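Local coordinates for protein cellobiose 2-epimerase (Ruminococcus albus, PDB 3VW5) that catalyses the reversible epimerization of cellobiose to 4-O-beta-D-glucopyranosyl-D-mannose, at residues Leu168-Met179 and Leu224-Val235; Asp104-Ile112 and Arg153-Arg161. The protein carries 2 engineered substitutions. One frame throughout, in Å; residues are numbered along the deposited sequence.

How the contacts relate
Contact 2 comes first along the chain and closes before contact 1 opens. Their centres lie 16 Å apart, and each is about 18 Å from the centre of the chain. They belong to different antiparallel sheets. Contact 2 pairs strands 102-108 and 151-156, and contact 1 pairs strands 177-178 and 223-228. In both, one strand runs straight into a helix, 109-126 in contact 2 and 179-196 in contact 1. The two sites touch where Glu-154 of contact 2 meets Thr-178 N of contact 1, probably in a hydrogen bond. Neighbouring sheet-to-helix junctions of the (alpha/alpha)6 barrel are thus tied side by side.

Contact 1 of 2, residues Leu168-Met179 and Leu224-Val235; sequences LSENGLKADKTM and LKVFFDTAFNLV
Lys-177 sets its CG anti to the carbonyl carbon (chi1 -63°), then runs extended and bends at its last torsion. This lays CD across one face of the Phe-232 ring and carries NZ to the turn beside it. CD sits 4.0 Å from the Phe-232 ring centroid, a CH-pi contact in which chain and ring cross at about a right angle. NZ makes a weak hydrogen bond to Thr-230 O at 2.9 Å. A second weak bond goes to Tyr-150 O, and Tyr-150 also meets Phe-232 edge-to-face. The receiving turn is type I, from Asp-229 to Phe-232. Asp-229 OD1 holds it from within by taking the N-H groups of Ala-231, an Asx turn, and Asn-233 from opposite faces of the carboxylate plane.

The backbones run antiparallel. Phe-228 N donates to Lys-177 O at 2.8 Å. Lys-177 N returns a nearly straight bond (163°) to Phe-228 O, approaching from above that carbonyl plane. Further on, Met-179 N binds Val-226 O at 2.9 Å.

Phe-227 and Thr-178 lie on the face away from Lys-177 and Phe-228. Thr-178 CG2 and Leu-168 O meet the Phe-227 ring at the edge. Leu-173 crosses it at about a right angle, with its CD2 3.7 Å from CD2 of Phe-227. Ala-175 CB packs on the Phe-227 CB. At the far end, Met-179 CE touches Leu-224 CD1 at 3.6 Å, and Met-212 of helix 199-216 also packs on Met-179.

Thr-178 OG1 accepts from Ala-181 N and so N-caps helix 179-196. Asp-176 and Lys-177 both face Phe-228, a classic beta bulge at the start of the short strand 177-178, which leads into that helix of the (alpha/alpha)6 barrel.

Contact 2 of 2, residues Asp104-Ile112 and Arg153-Arg161; sequences DTMKHTYNI and REAFDRQWR
Glu-154 O lies over one face of the His-108 ring, off its centre, and the angle at ND1 is too poor for a hydrogen bond. That oxygen instead accepts from Thr-109 N at 3.1 Å. His-108 ND1 accepts, weakly, from Tyr-110 N two residues on in its own segment, capping helix 109-126. Its NE2 pairs with Asn-165 OD1. Thr-109 OG1 donates to Arg-153 O, lying in that carbonyl plane.

Beyond this, Lys-107 and Phe-156 exchange two backbone bonds, the Phe-156 N to Lys-107 O one being 2.8 Å. With chi1 at -57°, Lys-107 CG stands anti to the carbonyl carbon and over the face of Trp-160, 4.1 Å from the centroid of its six-membered ring. Ile-112 CD1 meets the edge of the same indole, 3.8 Å from its CH2.

A bend at chi2 (-69°) directs the rest of the Lys-107 chain, and NZ reaches Arg-158 O at 3.1 Å, on a lone pair in the carbonyl plane. Gly-90 O and Asp-86 also hold this NZ. Arg-158 lies alongside Lys-107, pointing the same way, and its NE forms a salt bridge to Asp-86 too. The shared carboxylate probably offsets the two neighbouring positive charges and would itself tend to stay ionised.

Contact 1 of 2, residues Leu168-Met179 and Leu224-Val235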
loop_
_atom_site.group_PDB
_atom_site.type_symbol
_atom_site.label_atom_id
_atom_site.label_comp_id
_atom_site.label_asym_id
_atom_site.label_seq_id
_atom_site.Cartn_x
_atom_site.Cartn_y
_atom_site.Cartn_z
ATOM N N LEU A 168 12.938 -2.460 4.091
ATOM C CA LEU A 168 11.966 -3.515 3.818
ATOM C C LEU A 168 12.261 -4.779 4.644
ATOM O O LEU A 168 11.399 -5.657 4.770
ATOM C CB LEU A 168 11.898 -3.842 2.316
ATOM C CG LEU A 168 11.196 -2.831 1.392
ATOM C CD1 LEU A 168 10.667 -3.536 0.123
ATOM C CD2 LEU A 168 10.079 -2.057 2.103
ATOM N N SER A 169 13.464 -4.858 5.215
ATOM C CA SER A 169 13.829 -5.996 6.050
ATOM C C SER A 169 13.020 -6.003 7.347
ATOM O O SER A 169 12.550 -4.952 7.797
ATOM C CB SER A 169 15.332 -6.012 6.349
ATOM O OG SER A 169 15.594 -5.717 7.721
ATOM N N GLU A 170 12.873 -7.187 7.944
ATOM C CA GLU A 170 11.997 -7.368 9.102
ATOM C C GLU A 170 12.770 -7.683 10.369
ATOM O O GLU A 170 12.627 -6.972 11.377
ATOM C CB GLU A 170 10.969 -8.467 8.843
ATOM C CG GLU A 170 9.536 -7.963 8.798
ATOM C CD GLU A 170 8.692 -8.517 9.934
ATOM O OE1 GLU A 170 9.012 -9.634 10.439
ATOM O OE2 GLU A 170 7.720 -7.825 10.342
ATOM N N ASN A 171 13.576 -8.746 10.333
ATOM C CA ASN A 171 14.471 -9.017 11.464
ATOM C C ASN A 171 15.841 -8.393 11.214
ATOM O O ASN A 171 15.964 -7.163 11.080
ATOM C CB ASN A 171 14.603 -10.520 11.746
ATOM C CG ASN A 171 13.313 -11.126 12.285
ATOM O OD1 ASN A 171 12.448 -10.419 12.821
ATOM N ND2 ASN A 171 13.178 -12.443 12.144
ATOM N N GLY A 172 16.865 -9.239 11.152
ATOM C CA GLY A 172 18.185 -8.796 10.733
ATOM C C GLY A 172 18.446 -9.156 9.277
ATOM O O GLY A 172 19.600 -9.169 8.815
ATOM N N LEU A 173 17.351 -9.419 8.556
ATOM C CA LEU A 173 17.368 -10.125 7.267
ATOM C C LEU A 173 17.974 -9.354 6.081
ATOM O O LEU A 173 18.943 -9.801 5.468
ATOM C CB LEU A 173 15.948 -10.624 6.930
ATOM C CG LEU A 173 15.599 -12.083 7.268
ATOM C CD1 LEU A 173 16.375 -12.549 8.471
ATOM C CD2 LEU A 173 14.092 -12.270 7.502
ATOM N N LYS A 174 17.382 -8.213 5.745
ATOM C CA LYS A 174 17.908 -7.363 4.670
ATOM C C LYS A 174 18.179 -8.108 3.335
ATOM O O LYS A 174 19.126 -7.779 2.595
ATOM C CB LYS A 174 19.152 -6.599 5.162
ATOM C CG LYS A 174 18.887 -5.818 6.449
ATOM C CD LYS A 174 19.994 -4.810 6.768
ATOM C CE LYS A 174 21.125 -5.407 7.619
ATOM N NZ LYS A 174 21.889 -6.468 6.882
ATOM N N ALA A 175 17.335 -9.097 3.038
ATOM C CA ALA A 175 17.386 -9.813 1.769
ATOM C C ALA A 175 17.476 -8.859 0.587
ATOM O O ALA A 175 17.105 -7.699 0.686
ATOM C CB ALA A 175 16.165 -10.695 1.623
ATOM N N ASP A 176 17.967 -9.357 -0.535
ATOM C CA ASP A 176 18.125 -8.542 -1.728
ATOM C C ASP A 176 16.786 -8.306 -2.408
ATOM O O ASP A 176 16.478 -7.190 -2.816
ATOM C CB ASP A 176 19.087 -9.220 -2.704
ATOM C CG ASP A 176 20.509 -9.290 -2.163
ATOM O OD1 ASP A 176 20.833 -10.280 -1.440
ATOM O OD2 ASP A 176 21.303 -8.354 -2.461
ATOM N N LYS A 177 15.995 -9.361 -2.547
ATOM C CA LYS A 177 14.714 -9.246 -3.218
ATOM C C LYS A 177 13.557 -9.532 -2.258
ATOM O O LYS A 177 13.695 -10.347 -1.358
ATOM C CB LYS A 177 14.691 -10.179 -4.428
ATOM C CG LYS A 177 15.727 -9.810 -5.483
ATOM C CD LYS A 177 15.799 -10.850 -6.597
ATOM C CE LYS A 177 16.725 -10.382 -7.732
ATOM N NZ LYS A 177 17.635 -11.456 -8.241
ATOM N N THR A 178 12.425 -8.858 -2.444
ATOM C CA THR A 178 11.277 -9.019 -1.541
ATOM C C THR A 178 9.970 -9.160 -2.313
ATOM O O THR A 178 9.847 -8.619 -3.410
ATOM C CB THR A 178 11.126 -7.806 -0.602
ATOM O OG1 THR A 178 10.475 -6.736 -1.300
ATOM C CG2 THR A 178 12.476 -7.343 -0.102
ATOM N N MET A 179 8.994 -9.873 -1.751
ATOM C CA MET A 179 7.691 -9.961 -2.412
ATOM C C MET A 179 7.027 -8.592 -2.367
ATOM O O MET A 179 6.298 -8.221 -3.282
ATOM C CB MET A 179 6.776 -11.032 -1.800
ATOM C CG MET A 179 6.210 -10.701 -0.415
ATOM S SD MET A 179 4.526 -10.035 -0.469
ATOM C CE MET A 179 3.964 -10.876 -1.931
ATOM N N LEU A 224 2.502 -16.945 0.558
ATOM C CA LEU A 224 3.453 -16.192 -0.244
ATOM C C LEU A 224 4.764 -16.115 0.499
ATOM O O LEU A 224 4.784 -15.797 1.695
ATOM C CB LEU A 224 2.950 -14.770 -0.466
ATOM C CG LEU A 224 1.617 -14.650 -1.192
ATOM C CD1 LEU A 224 1.231 -13.192 -1.315
ATOM C CD2 LEU A 224 1.720 -15.308 -2.555
ATOM N N LYS A 225 5.865 -16.399 -0.186
ATOM C CA LYS A 225 7.170 -16.193 0.423
ATOM C C LYS A 225 7.429 -14.685 0.527
ATOM O O LYS A 225 6.865 -13.897 -0.241
ATOM C CB LYS A 225 8.254 -16.887 -0.389
ATOM C CG LYS A 225 8.104 -18.391 -0.460
ATOM C CD LYS A 225 9.052 -18.972 -1.500
ATOM C CE LYS A 225 8.543 -20.296 -2.057
ATOM N NZ LYS A 225 7.357 -20.144 -2.962
ATOM N N VAL A 226 8.288 -14.277 1.456
ATOM C CA VAL A 226 8.461 -12.849 1.732
ATOM C C VAL A 226 9.823 -12.298 1.297
ATOM O O VAL A 226 9.887 -11.277 0.624
ATOM C CB VAL A 226 8.205 -12.516 3.226
ATOM C CG1 VAL A 226 8.392 -11.032 3.492
ATOM C CG2 VAL A 226 6.812 -12.975 3.648
ATOM N N PHE A 227 10.900 -12.967 1.695
ATOM C CA PHE A 227 12.269 -12.488 1.462
ATOM C C PHE A 227 13.111 -13.475 0.643
ATOM O O PHE A 227 13.010 -14.697 0.814
ATOM C CB PHE A 227 12.979 -12.178 2.786
ATOM C CG PHE A 227 12.321 -11.097 3.591
ATOM C CD1 PHE A 227 12.284 -9.787 3.120
ATOM C CD2 PHE A 227 11.744 -11.376 4.822
ATOM C CE1 PHE A 227 11.683 -8.775 3.858
ATOM C CE2 PHE A 227 11.140 -10.369 5.568
ATOM C CZ PHE A 227 11.110 -9.064 5.084
ATOM N N PHE A 228 13.942 -12.931 -0.244
ATOM C CA PHE A 228 14.774 -13.751 -1.119
ATOM C C PHE A 228 16.179 -13.188 -1.260
ATOM O O PHE A 228 16.413 -12.004 -1.032
ATOM C CB PHE A 228 14.178 -13.892 -2.529
ATOM C CG PHE A 228 12.705 -14.130 -2.557
ATOM C CD1 PHE A 228 12.201 -15.405 -2.748
ATOM C CD2 PHE A 228 11.812 -13.061 -2.421
ATOM C CE1 PHE A 228 10.830 -15.620 -2.785
ATOM C CE2 PHE A 228 10.462 -13.264 -2.448
ATOM C CZ PHE A 228 9.961 -14.543 -2.637
ATOM N N ASP A 229 17.104 -14.053 -1.664
ATOM C CA ASP A 229 18.424 -13.619 -2.111
ATOM C C ASP A 229 18.467 -13.375 -3.630
ATOM O O ASP A 229 17.447 -13.464 -4.332
ATOM C CB ASP A 229 19.505 -14.625 -1.704
ATOM C CG ASP A 229 19.183 -16.053 -2.140
ATOM O OD1 ASP A 229 18.441 -16.251 -3.137
ATOM O OD2 ASP A 229 19.684 -16.987 -1.471
ATOM N N THR A 230 19.665 -13.083 -4.128
ATOM C CA THR A 230 19.835 -12.687 -5.516
ATOM C C THR A 230 19.533 -13.841 -6.462
ATOM O O THR A 230 19.453 -13.651 -7.667
ATOM C CB THR A 230 21.231 -12.111 -5.756
ATOM O OG1 THR A 230 22.169 -12.829 -4.954
ATOM C CG2 THR A 230 21.282 -10.649 -5.327
ATOM N N ALA A 231 19.330 -15.028 -5.897
ATOM C CA ALA A 231 18.970 -16.235 -6.652
ATOM C C ALA A 231 17.471 -16.568 -6.563
ATOM O O ALA A 231 17.018 -17.628 -7.017
ATOM C CB ALA A 231 19.797 -17.414 -6.157
ATOM N N PHE A 232 16.706 -15.653 -5.977
ATOM C CA PHE A 232 15.300 -15.908 -5.676
ATOM C C PHE A 232 15.072 -17.154 -4.822
ATOM O O PHE A 232 14.056 -17.840 -4.957
ATOM C CB PHE A 232 14.458 -15.957 -6.947
ATOM C CG PHE A 232 13.688 -14.706 -7.183
ATOM C CD1 PHE A 232 12.725 -14.307 -6.274
ATOM C CD2 PHE A 232 13.941 -13.909 -8.283
ATOM C CE1 PHE A 232 12.007 -13.137 -6.472
ATOM C CE2 PHE A 232 13.226 -12.735 -8.492
ATOM C CZ PHE A 232 12.257 -12.348 -7.585
ATOM N N ASN A 233 16.026 -17.440 -3.946
ATOM C CA ASN A 233 15.829 -18.465 -2.950
ATOM C C ASN A 233 15.405 -17.847 -1.627
ATOM O O ASN A 233 15.799 -16.731 -1.285
ATOM C CB ASN A 233 17.088 -19.321 -2.775
ATOM C CG ASN A 233 17.236 -20.371 -3.850
ATOM O OD1 ASN A 233 16.257 -20.813 -4.458
ATOM N ND2 ASN A 233 18.470 -20.786 -4.089
ATOM N N LEU A 234 14.607 -18.597 -0.884
ATOM C CA LEU A 234 14.044 -18.142 0.375
ATOM C C LEU A 234 15.096 -17.779 1.423
ATOM O O LEU A 234 16.092 -18.482 1.606
ATOM C CB LEU A 234 13.115 -19.221 0.915
ATOM C CG LEU A 234 12.035 -18.902 1.940
ATOM C CD1 LEU A 234 11.305 -17.600 1.642
ATOM C CD2 LEU A 234 11.077 -20.077 1.914
ATOM N N VAL A 235 14.858 -16.656 2.091
ATOM C CA VAL A 235 15.682 -16.156 3.184
ATOM C C VAL A 235 14.762 -15.927 4.376
ATOM O O VAL A 235 13.736 -15.262 4.239
ATOM C CB VAL A 235 16.297 -14.795 2.823
ATOM C CG1 VAL A 235 16.617 -13.998 4.096
ATOM C CG2 VAL A 235 17.519 -14.962 1.925
#

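Contact 2 of 2, residues Asp104-Ile112 and Arg153-Arg161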
loop_
_atom_site.group_PDB
_atom_site.type_symbol
_atom_site.label_atom_id
_atom_site.label_comp_id
_atom_site.label_asym_id
_atom_site.label_seq_id
_atom_site.Cartn_x
_atom_site.Cartn_y
_atom_site.Cartn_z
ATOM N N ASP A 104 17.439 12.044 2.758
ATOM C CA ASP A 104 17.974 10.728 2.422
ATOM C C ASP A 104 17.714 10.469 0.944
ATOM O O ASP A 104 16.555 10.360 0.521
ATOM C CB ASP A 104 17.308 9.638 3.261
ATOM C CG ASP A 104 17.947 8.260 3.062
ATOM O OD1 ASP A 104 18.621 8.029 2.030
ATOM O OD2 ASP A 104 17.766 7.393 3.949
ATOM N N THR A 105 18.786 10.345 0.166
ATOM C CA THR A 105 18.676 10.285 -1.289
ATOM C C THR A 105 18.743 8.879 -1.862
ATOM O O THR A 105 18.840 8.711 -3.074
ATOM C CB THR A 105 19.758 11.130 -1.957
ATOM O OG1 THR A 105 21.032 10.777 -1.409
ATOM C CG2 THR A 105 19.491 12.616 -1.714
ATOM N N MET A 106 18.704 7.883 -0.980
ATOM C CA MET A 106 18.645 6.468 -1.338
ATOM C C MET A 106 17.471 6.185 -2.290
ATOM O O MET A 106 16.355 6.694 -2.100
ATOM C CB MET A 106 18.509 5.650 -0.039
ATOM C CG MET A 106 18.184 4.164 -0.194
ATOM S SD MET A 106 16.430 3.787 0.005
ATOM C CE MET A 106 16.351 3.213 1.708
ATOM N N LYS A 107 17.716 5.381 -3.320
ATOM C CA LYS A 107 16.669 5.029 -4.280
ATOM C C LYS A 107 16.120 3.654 -3.963
ATOM O O LYS A 107 16.875 2.704 -3.777
ATOM C CB LYS A 107 17.206 5.041 -5.716
ATOM C CG LYS A 107 17.821 6.359 -6.152
ATOM C CD LYS A 107 16.763 7.447 -6.296
ATOM C CE LYS A 107 17.384 8.816 -6.601
ATOM N NZ LYS A 107 17.887 8.921 -8.005
ATOM N N HIS A 108 14.799 3.548 -3.905
ATOM C CA HIS A 108 14.161 2.276 -3.611
ATOM C C HIS A 108 13.031 1.950 -4.586
ATOM O O HIS A 108 12.044 2.681 -4.704
ATOM C CB HIS A 108 13.648 2.247 -2.168
ATOM C CG HIS A 108 13.709 0.890 -1.543
ATOM N ND1 HIS A 108 12.998 -0.193 -2.037
ATOM C CD2 HIS A 108 14.405 0.427 -0.474
ATOM C CE1 HIS A 108 13.251 -1.255 -1.296
ATOM N NE2 HIS A 108 14.100 -0.908 -0.337
ATOM N N THR A 109 13.195 0.840 -5.291
ATOM C CA THR A 109 12.188 0.360 -6.218
ATOM C C THR A 109 10.767 0.493 -5.658
ATOM O O THR A 109 9.841 0.937 -6.338
ATOM C CB THR A 109 12.463 -1.095 -6.561
ATOM O OG1 THR A 109 13.738 -1.168 -7.191
ATOM C CG2 THR A 109 11.424 -1.648 -7.505
ATOM N N TYR A 110 10.606 0.090 -4.410
ATOM C CA TYR A 110 9.317 0.105 -3.735
ATOM C C TYR A 110 8.758 1.530 -3.610
ATOM O O TYR A 110 7.568 1.774 -3.848
ATOM C CB TYR A 110 9.530 -0.546 -2.377
ATOM C CG TYR A 110 8.380 -0.513 -1.439
ATOM C CD1 TYR A 110 7.506 -1.577 -1.373
ATOM C CD2 TYR A 110 8.193 0.558 -0.570
ATOM C CE1 TYR A 110 6.450 -1.577 -0.488
ATOM C CE2 TYR A 110 7.134 0.579 0.323
ATOM C CZ TYR A 110 6.262 -0.498 0.363
ATOM O OH TYR A 110 5.206 -0.518 1.252
ATOM N N ASN A 111 9.628 2.467 -3.249
ATOM C CA ASN A 111 9.257 3.868 -3.115
ATOM C C ASN A 111 8.901 4.462 -4.470
ATOM O O ASN A 111 7.855 5.102 -4.608
ATOM C CB ASN A 111 10.398 4.652 -2.461
ATOM C CG ASN A 111 10.015 6.082 -2.113
ATOM O OD1 ASN A 111 8.854 6.383 -1.842
ATOM N ND2 ASN A 111 11.004 6.971 -2.114
ATOM N N ILE A 112 9.754 4.237 -5.475
ATOM C CA ILE A 112 9.476 4.711 -6.841
ATOM C C ILE A 112 8.177 4.154 -7.437
ATOM O O ILE A 112 7.464 4.864 -8.155
ATOM C CB ILE A 112 10.619 4.406 -7.817
ATOM C CG1 ILE A 112 11.946 4.961 -7.285
ATOM C CG2 ILE A 112 10.281 4.969 -9.192
ATOM C CD1 ILE A 112 13.184 4.218 -7.782
ATOM N N ARG A 153 15.929 -5.444 -8.606
ATOM C CA ARG A 153 16.655 -5.218 -7.357
ATOM C C ARG A 153 16.069 -4.011 -6.637
ATOM O O ARG A 153 15.480 -3.144 -7.266
ATOM C CB ARG A 153 18.137 -5.015 -7.636
ATOM C CG ARG A 153 18.818 -6.288 -8.033
ATOM C CD ARG A 153 20.295 -6.085 -8.162
ATOM N NE ARG A 153 20.956 -7.324 -8.558
ATOM C CZ ARG A 153 22.270 -7.448 -8.710
ATOM N NH1 ARG A 153 23.068 -6.402 -8.490
ATOM N NH2 ARG A 153 22.788 -8.616 -9.075
ATOM N N GLU A 154 16.250 -3.934 -5.325
ATOM C CA GLU A 154 15.409 -3.048 -4.513
ATOM C C GLU A 154 16.012 -1.776 -3.900
ATOM O O GLU A 154 15.316 -0.773 -3.780
ATOM C CB GLU A 154 14.704 -3.877 -3.442
ATOM C CG GLU A 154 14.023 -5.083 -4.058
ATOM C CD GLU A 154 12.959 -5.679 -3.175
ATOM O OE1 GLU A 154 12.288 -6.636 -3.637
ATOM O OE2 GLU A 154 12.790 -5.195 -2.027
ATOM N N ALA A 155 17.284 -1.796 -3.525
ATOM C CA ALA A 155 17.844 -0.662 -2.802
ATOM C C ALA A 155 19.161 -0.164 -3.379
ATOM O O ALA A 155 20.079 -0.939 -3.608
ATOM C CB ALA A 155 18.005 -1.000 -1.311
ATOM N N PHE A 156 19.244 1.144 -3.593
ATOM C CA PHE A 156 20.405 1.774 -4.207
ATOM C C PHE A 156 20.632 3.108 -3.536
ATOM O O PHE A 156 19.730 3.634 -2.872
ATOM C CB PHE A 156 20.157 2.027 -5.696
ATOM C CG PHE A 156 19.570 0.862 -6.405
ATOM C CD1 PHE A 156 20.391 -0.071 -7.023
ATOM C CD2 PHE A 156 18.194 0.668 -6.427
ATOM C CE1 PHE A 156 19.842 -1.171 -7.668
ATOM C CE2 PHE A 156 17.650 -0.436 -7.053
ATOM C CZ PHE A 156 18.473 -1.351 -7.680
ATOM N N ASP A 157 21.836 3.649 -3.709
ATOM C CA ASP A 157 22.084 5.042 -3.366
ATOM C C ASP A 157 21.597 5.925 -4.504
ATOM O O ASP A 157 21.162 5.419 -5.543
ATOM C CB ASP A 157 23.555 5.315 -2.999
ATOM C CG ASP A 157 24.522 5.143 -4.169
ATOM O OD1 ASP A 157 24.095 5.033 -5.345
ATOM O OD2 ASP A 157 25.738 5.132 -3.896
ATOM N N ARG A 158 21.657 7.237 -4.304
ATOM C CA ARG A 158 21.135 8.166 -5.300
ATOM C C ARG A 158 21.607 7.830 -6.711
ATOM O O ARG A 158 20.841 7.896 -7.666
ATOM C CB ARG A 158 21.517 9.599 -4.959
ATOM C CG ARG A 158 20.944 10.552 -5.946
ATOM C CD ARG A 158 21.468 11.924 -5.758
ATOM N NE ARG A 158 20.829 12.788 -6.740
ATOM C CZ ARG A 158 21.253 14.003 -7.061
ATOM N NH1 ARG A 158 22.336 14.505 -6.477
ATOM N NH2 ARG A 158 20.591 14.704 -7.966
ATOM N N GLN A 159 22.872 7.441 -6.808
ATOM C CA GLN A 159 23.541 7.173 -8.069
ATOM C C GLN A 159 23.347 5.725 -8.550
ATOM O O GLN A 159 24.058 5.268 -9.437
ATOM C CB GLN A 159 25.038 7.487 -7.935
ATOM C CG GLN A 159 25.329 8.912 -7.448
ATOM C CD GLN A 159 25.976 8.978 -6.048
ATOM O OE1 GLN A 159 27.205 8.873 -5.907
ATOM N NE2 GLN A 159 25.147 9.166 -5.013
ATOM N N TRP A 160 22.392 5.002 -7.972
ATOM C CA TRP A 160 22.048 3.647 -8.445
ATOM C C TRP A 160 23.114 2.576 -8.196
ATOM O O TRP A 160 23.110 1.534 -8.851
ATOM C CB TRP A 160 21.685 3.631 -9.927
ATOM C CG TRP A 160 20.536 4.519 -10.335
ATOM C CD1 TRP A 160 20.605 5.612 -11.152
ATOM C CD2 TRP A 160 19.151 4.387 -9.969
ATOM N NE1 TRP A 160 19.359 6.170 -11.316
ATOM C CE2 TRP A 160 18.449 5.442 -10.604
ATOM C CE3 TRP A 160 18.441 3.488 -9.165
ATOM C CZ2 TRP A 160 17.073 5.613 -10.469
ATOM C CZ3 TRP A 160 17.079 3.659 -9.025
ATOM C CH2 TRP A 160 16.404 4.713 -9.676
ATOM N N ARG A 161 24.028 2.827 -7.262
ATOM C CA ARG A 161 24.940 1.785 -6.816
ATOM C C ARG A 161 24.270 0.988 -5.702
ATOM O O ARG A 161 23.682 1.557 -4.775
ATOM C CB ARG A 161 26.265 2.383 -6.339
ATOM C CG ARG A 161 26.957 3.226 -7.407
ATOM C CD ARG A 161 28.140 4.022 -6.845
ATOM N NE ARG A 161 27.724 5.031 -5.877
ATOM C CZ ARG A 161 28.489 6.043 -5.480
ATOM N NH1 ARG A 161 29.713 6.182 -5.975
ATOM N NH2 ARG A 161 28.029 6.917 -4.589
HETATM O O HOH W 1 22.344 8.308 -1.757
#